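Local coordinates for uncharacterized DUF364 family protein (Pyrococcus horikoshii, PDB 3NPG) that is of unknown function but may chelate heavy metals through a domain related to the NAD(P)-binding Rossmann folds, at residues G200-P204 / E205-G209; I168-S171 / A172-V176. One frame throughout, in Å; residues are numbered along the deposited sequence.

Interaction 1 of 2, residues G200-P204 / E205-G209; sequences GQLLP and EFLKG
Leu203 lies over one face of the Phe206 ring, three residues on along the same tight turn. Its CB stands 3.9 Å from the centroid of the Phe206 ring in a CH-pi contact, 18° off the ring normal and displaced toward the rim. From there the side chain runs obliquely across the ring, and Leu203 CD1 reaches Phe206 CZ at 3.7 Å. The ring also receives Leu202 at its edge, near its plane, with Leu202 CB 4.2 Å from Phe206 CD2. A second apolar pair forms where Leu202 and Leu207 meet at about a right angle. Leu202 CG sits between its own backbone N and carbonyl carbon (chi1 77°), a rotation from which CD1 of Leu202 comes within 3.9 Å of Leu207 CG. Glu205 adds aliphatic packing: its CG sits 3.8 Å from Leu203 CB.

These side chains lie on and beside a short 3-10 turn in the loop between strands 192-196 and 214-220 of the Rossmann-like sheet. Helices 6-17 and 79-96 pack on Leu203 and Phe206, while Leu202 and Leu207 both touch Leu215 of strand 214-220.

Two successive backbone bonds of the i to i+3 kind close the turn. Phe206 N donates to Leu203 O at 3.1 Å and Leu207 N to Pro204 O at 2.9 Å, each donor standing well above the plane of its carbonyl. Pro204 opens the 3-10 segment, and its ring touches Ile97 and Val249.

Interaction 2 of 2, residues I168-S171 / A172-V176; sequences IIAS and ASCIV
Ser171 and Ser173 share a hydrogen bond between their hydroxyls, OG of Ser171 lying 3.1 Å from OG of Ser173, and either could be the donor. The two side chains reach each other from either side of Ala172 in the sequence. In Ser171 the hydroxyl is turned opposite the backbone N (chi1 177°), whereas that of Ser173 is folded in between its own N and carbonyl carbon (chi1 62°); together the two rotations bring the hydroxyl oxygens within bonding distance.

A backbone bond closes the type I beta turn from Ser171 to Cys174. Cys174 N donates to Ser171 O at 3.0 Å, nearly straight with an angle of 163° at the hydrogen, and the donor is tilted out of the carbonyl plane. This turn carries the chain from the carboxyl end of strand 167-171, a parallel strand inside the mixed sheet, into the short helix 174-177. Such strand ends line the binding cleft in Rossmann-type domains; here an acetate ion, probably from the crystallisation liquor, lies about 3 Å from the side chain of Ala172.

Apolar packing is lighter. Cys174 folds its sulfur back toward the strand, so that Cys174 SG lies 4.2 Å from Ala170 CB. Leu180 and Ile183 of helix 180-186 also touch the Cys174 side chain, and Ala170 and Ala172 both lean on Ile195 of the adjacent strand 192-196.

Interactions 1 and 2 follow two neighbouring parallel strands of the mixed sheet: interaction 2 spans the end of strand 167-171 and the turn after it, and interaction 1 belongs to the connection that follows strand 192-196. Their centres are 13 Å apart, yet the two meet directly. Gly200 N packs 3.2 Å from Ala172 CB, and Leu202 CD2 lies 3.8 Å from Ile175 CD1. Thus Leu202 belongs to both neighbourhoods, joining the apolar group of the 3-10 turn to the start of helix 174-177. The acetate ion beside Ala172 puts interaction 2 at a possible pocket, which Gly200 of interaction 1 approaches through its contact with Ala172.

Interaction 1 of 2, residues G200-P204 / E205-G209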
loop_
_atom_site.group_PDB
_atom_site.type_symbol
_atom_site.label_atom_id
_atom_site.label_comp_id
_atom_site.label_asym_id
_atom_site.label_seq_id
_atom_site.Cartn_x
_atom_site.Cartn_y
_atom_site.Cartn_z
ATOM N N GLY A 200 18.948 5.357 15.273
ATOM C CA GLY A 200 19.176 6.001 16.563
ATOM C C GLY A 200 20.646 6.137 16.920
ATOM O O GLY A 200 20.994 6.203 18.101
ATOM N N GLN A 201 21.523 6.221 15.891
ATOM C CA GLN A 201 22.977 6.361 16.064
ATOM C C GLN A 201 23.370 7.770 16.508
ATOM O O GLN A 201 24.552 8.030 16.739
ATOM C CB GLN A 201 23.708 6.011 14.756
ATOM C CG GLN A 201 23.903 4.521 14.527
ATOM C CD GLN A 201 24.499 4.237 13.166
ATOM O OE1 GLN A 201 24.267 4.958 12.196
ATOM N NE2 GLN A 201 25.251 3.153 13.060
ATOM N N LEU A 202 22.382 8.689 16.614
ATOM C CA LEU A 202 22.628 10.092 16.987
ATOM C C LEU A 202 23.200 10.239 18.423
ATOM O O LEU A 202 23.034 9.334 19.249
ATOM C CB LEU A 202 21.342 10.952 16.800
ATOM C CG LEU A 202 20.242 10.831 17.886
ATOM C CD1 LEU A 202 19.304 12.015 17.838
ATOM C CD2 LEU A 202 19.458 9.562 17.735
ATOM N N LEU A 203 23.905 11.360 18.697
ATOM C CA LEU A 203 24.470 11.617 20.030
ATOM C C LEU A 203 23.360 11.836 21.062
ATOM O O LEU A 203 22.376 12.516 20.766
ATOM C CB LEU A 203 25.408 12.844 20.004
ATOM C CG LEU A 203 26.769 12.645 19.336
ATOM C CD1 LEU A 203 27.490 13.945 19.208
ATOM C CD2 LEU A 203 27.621 11.667 20.108
ATOM N N PRO A 204 23.509 11.296 22.301
ATOM C CA PRO A 204 22.456 11.501 23.318
ATOM C C PRO A 204 22.258 12.970 23.674
ATOM O O PRO A 204 21.128 13.391 23.929
ATOM C CB PRO A 204 22.958 10.688 24.521
ATOM C CG PRO A 204 23.950 9.724 23.955
ATOM C CD PRO A 204 24.596 10.441 22.813
ATOM N N GLU A 205 23.354 13.770 23.634
ATOM C CA GLU A 205 23.318 15.207 23.949
ATOM C C GLU A 205 22.338 15.986 23.043
ATOM O O GLU A 205 21.850 17.046 23.440
ATOM C CB GLU A 205 24.732 15.819 23.875
ATOM C CG GLU A 205 25.352 15.781 22.485
ATOM C CD GLU A 205 26.741 16.368 22.407
ATOM O OE1 GLU A 205 27.684 15.734 22.931
ATOM O OE2 GLU A 205 26.894 17.449 21.796
ATOM N N PHE A 206 22.046 15.451 21.829
ATOM C CA PHE A 206 21.103 16.077 20.895
ATOM C C PHE A 206 19.669 15.975 21.413
ATOM O O PHE A 206 18.825 16.808 21.070
ATOM C CB PHE A 206 21.205 15.430 19.499
ATOM C CG PHE A 206 22.537 15.590 18.800
ATOM C CD1 PHE A 206 23.335 16.706 19.033
ATOM C CD2 PHE A 206 22.938 14.691 17.818
ATOM C CE1 PHE A 206 24.557 16.864 18.371
ATOM C CE2 PHE A 206 24.145 14.865 17.137
ATOM C CZ PHE A 206 24.946 15.949 17.418
ATOM N N LEU A 207 19.388 14.944 22.234
ATOM C CA LEU A 207 18.054 14.716 22.784
ATOM C C LEU A 207 17.937 15.201 24.242
ATOM O O LEU A 207 16.942 14.905 24.909
ATOM C CB LEU A 207 17.659 13.226 22.657
ATOM C CG LEU A 207 17.496 12.704 21.213
ATOM C CD1 LEU A 207 17.352 11.209 21.190
ATOM C CD2 LEU A 207 16.306 13.364 20.516
ATOM N N LYS A 208 18.934 15.996 24.720
ATOM C CA LYS A 208 18.898 16.584 26.067
ATOM C C LYS A 208 17.729 17.548 26.171
ATOM O O LYS A 208 17.518 18.370 25.269
ATOM C CB LYS A 208 20.212 17.318 26.380
ATOM C CG LYS A 208 21.290 16.432 26.973
ATOM C CD LYS A 208 22.558 17.241 27.265
ATOM C CE LYS A 208 23.593 16.447 28.023
ATOM N NZ LYS A 208 23.263 16.354 29.475
ATOM N N GLY A 209 16.947 17.410 27.239
ATOM C CA GLY A 209 15.764 18.233 27.459
ATOM C C GLY A 209 14.478 17.562 27.018
ATOM O O GLY A 209 13.412 17.847 27.567
#

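Interaction 2 of 2, residues I168-S171 / A172-V176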
loop_
_atom_site.group_PDB
_atom_site.type_symbol
_atom_site.label_atom_id
_atom_site.label_comp_id
_atom_site.label_asym_id
_atom_site.label_seq_id
_atom_site.Cartn_x
_atom_site.Cartn_y
_atom_site.Cartn_z
ATOM N N ILE A 168 7.483 3.539 26.393
ATOM C CA ILE A 168 7.401 3.652 24.932
ATOM C C ILE A 168 8.666 3.116 24.268
ATOM O O ILE A 168 9.772 3.549 24.607
ATOM C CB ILE A 168 7.101 5.124 24.495
ATOM C CG1 ILE A 168 5.707 5.572 24.976
ATOM C CG2 ILE A 168 7.241 5.291 22.968
ATOM C CD1 ILE A 168 5.511 7.020 24.974
ATOM N N ILE A 169 8.504 2.171 23.316
ATOM C CA ILE A 169 9.617 1.670 22.504
ATOM C C ILE A 169 9.346 2.051 21.061
ATOM O O ILE A 169 8.557 1.385 20.382
ATOM C CB ILE A 169 9.851 0.135 22.687
ATOM C CG1 ILE A 169 10.079 -0.223 24.167
ATOM C CG2 ILE A 169 11.015 -0.351 21.819
ATOM C CD1 ILE A 169 10.168 -1.672 24.416
ATOM N N ALA A 170 9.885 3.213 20.631
ATOM C CA ALA A 170 9.640 3.747 19.291
ATOM C C ALA A 170 10.784 3.446 18.363
ATOM O O ALA A 170 11.940 3.741 18.690
ATOM C CB ALA A 170 9.405 5.252 19.359
ATOM N N SER A 171 10.478 2.849 17.190
ATOM C CA SER A 171 11.479 2.575 16.167
ATOM C C SER A 171 12.173 3.873 15.800
ATOM O O SER A 171 11.505 4.897 15.622
ATOM C CB SER A 171 10.827 1.966 14.931
ATOM O OG SER A 171 11.775 1.745 13.899
ATOM N N ALA A 172 13.514 3.850 15.728
ATOM C CA ALA A 172 14.313 5.034 15.431
ATOM C C ALA A 172 13.949 5.675 14.075
ATOM O O ALA A 172 14.361 6.805 13.798
ATOM C CB ALA A 172 15.786 4.687 15.479
ATOM N N SER A 173 13.107 4.984 13.272
ATOM C CA SER A 173 12.620 5.498 11.993
ATOM C C SER A 173 11.635 6.657 12.202
ATOM O O SER A 173 11.295 7.348 11.246
ATOM C CB SER A 173 11.965 4.383 11.182
ATOM O OG SER A 173 10.831 3.851 11.847
ATOM N N CYS A 174 11.206 6.893 13.465
ATOM C CA CYS A 174 10.333 8.023 13.797
ATOM C C CYS A 174 11.098 9.352 13.649
ATOM O O CYS A 174 10.486 10.417 13.588
ATOM C CB CYS A 174 9.732 7.865 15.196
ATOM S SG CYS A 174 10.944 7.903 16.542
ATOM N N ILE A 175 12.437 9.269 13.533
ATOM C CA ILE A 175 13.295 10.431 13.313
ATOM C C ILE A 175 13.237 10.862 11.822
ATOM O O ILE A 175 13.113 12.051 11.534
ATOM C CB ILE A 175 14.750 10.132 13.788
ATOM C CG1 ILE A 175 14.785 9.807 15.310
ATOM C CG2 ILE A 175 15.694 11.293 13.446
ATOM C CD1 ILE A 175 16.137 9.211 15.821
ATOM N N VAL A 176 13.260 9.882 10.887
ATOM C CA VAL A 176 13.223 10.177 9.453
ATOM C C VAL A 176 11.827 10.584 8.935
ATOM O O VAL A 176 11.742 11.420 8.033
ATOM C CB VAL A 176 13.894 9.075 8.565
ATOM C CG1 VAL A 176 15.406 9.212 8.573
ATOM C CG2 VAL A 176 13.480 7.678 8.996
#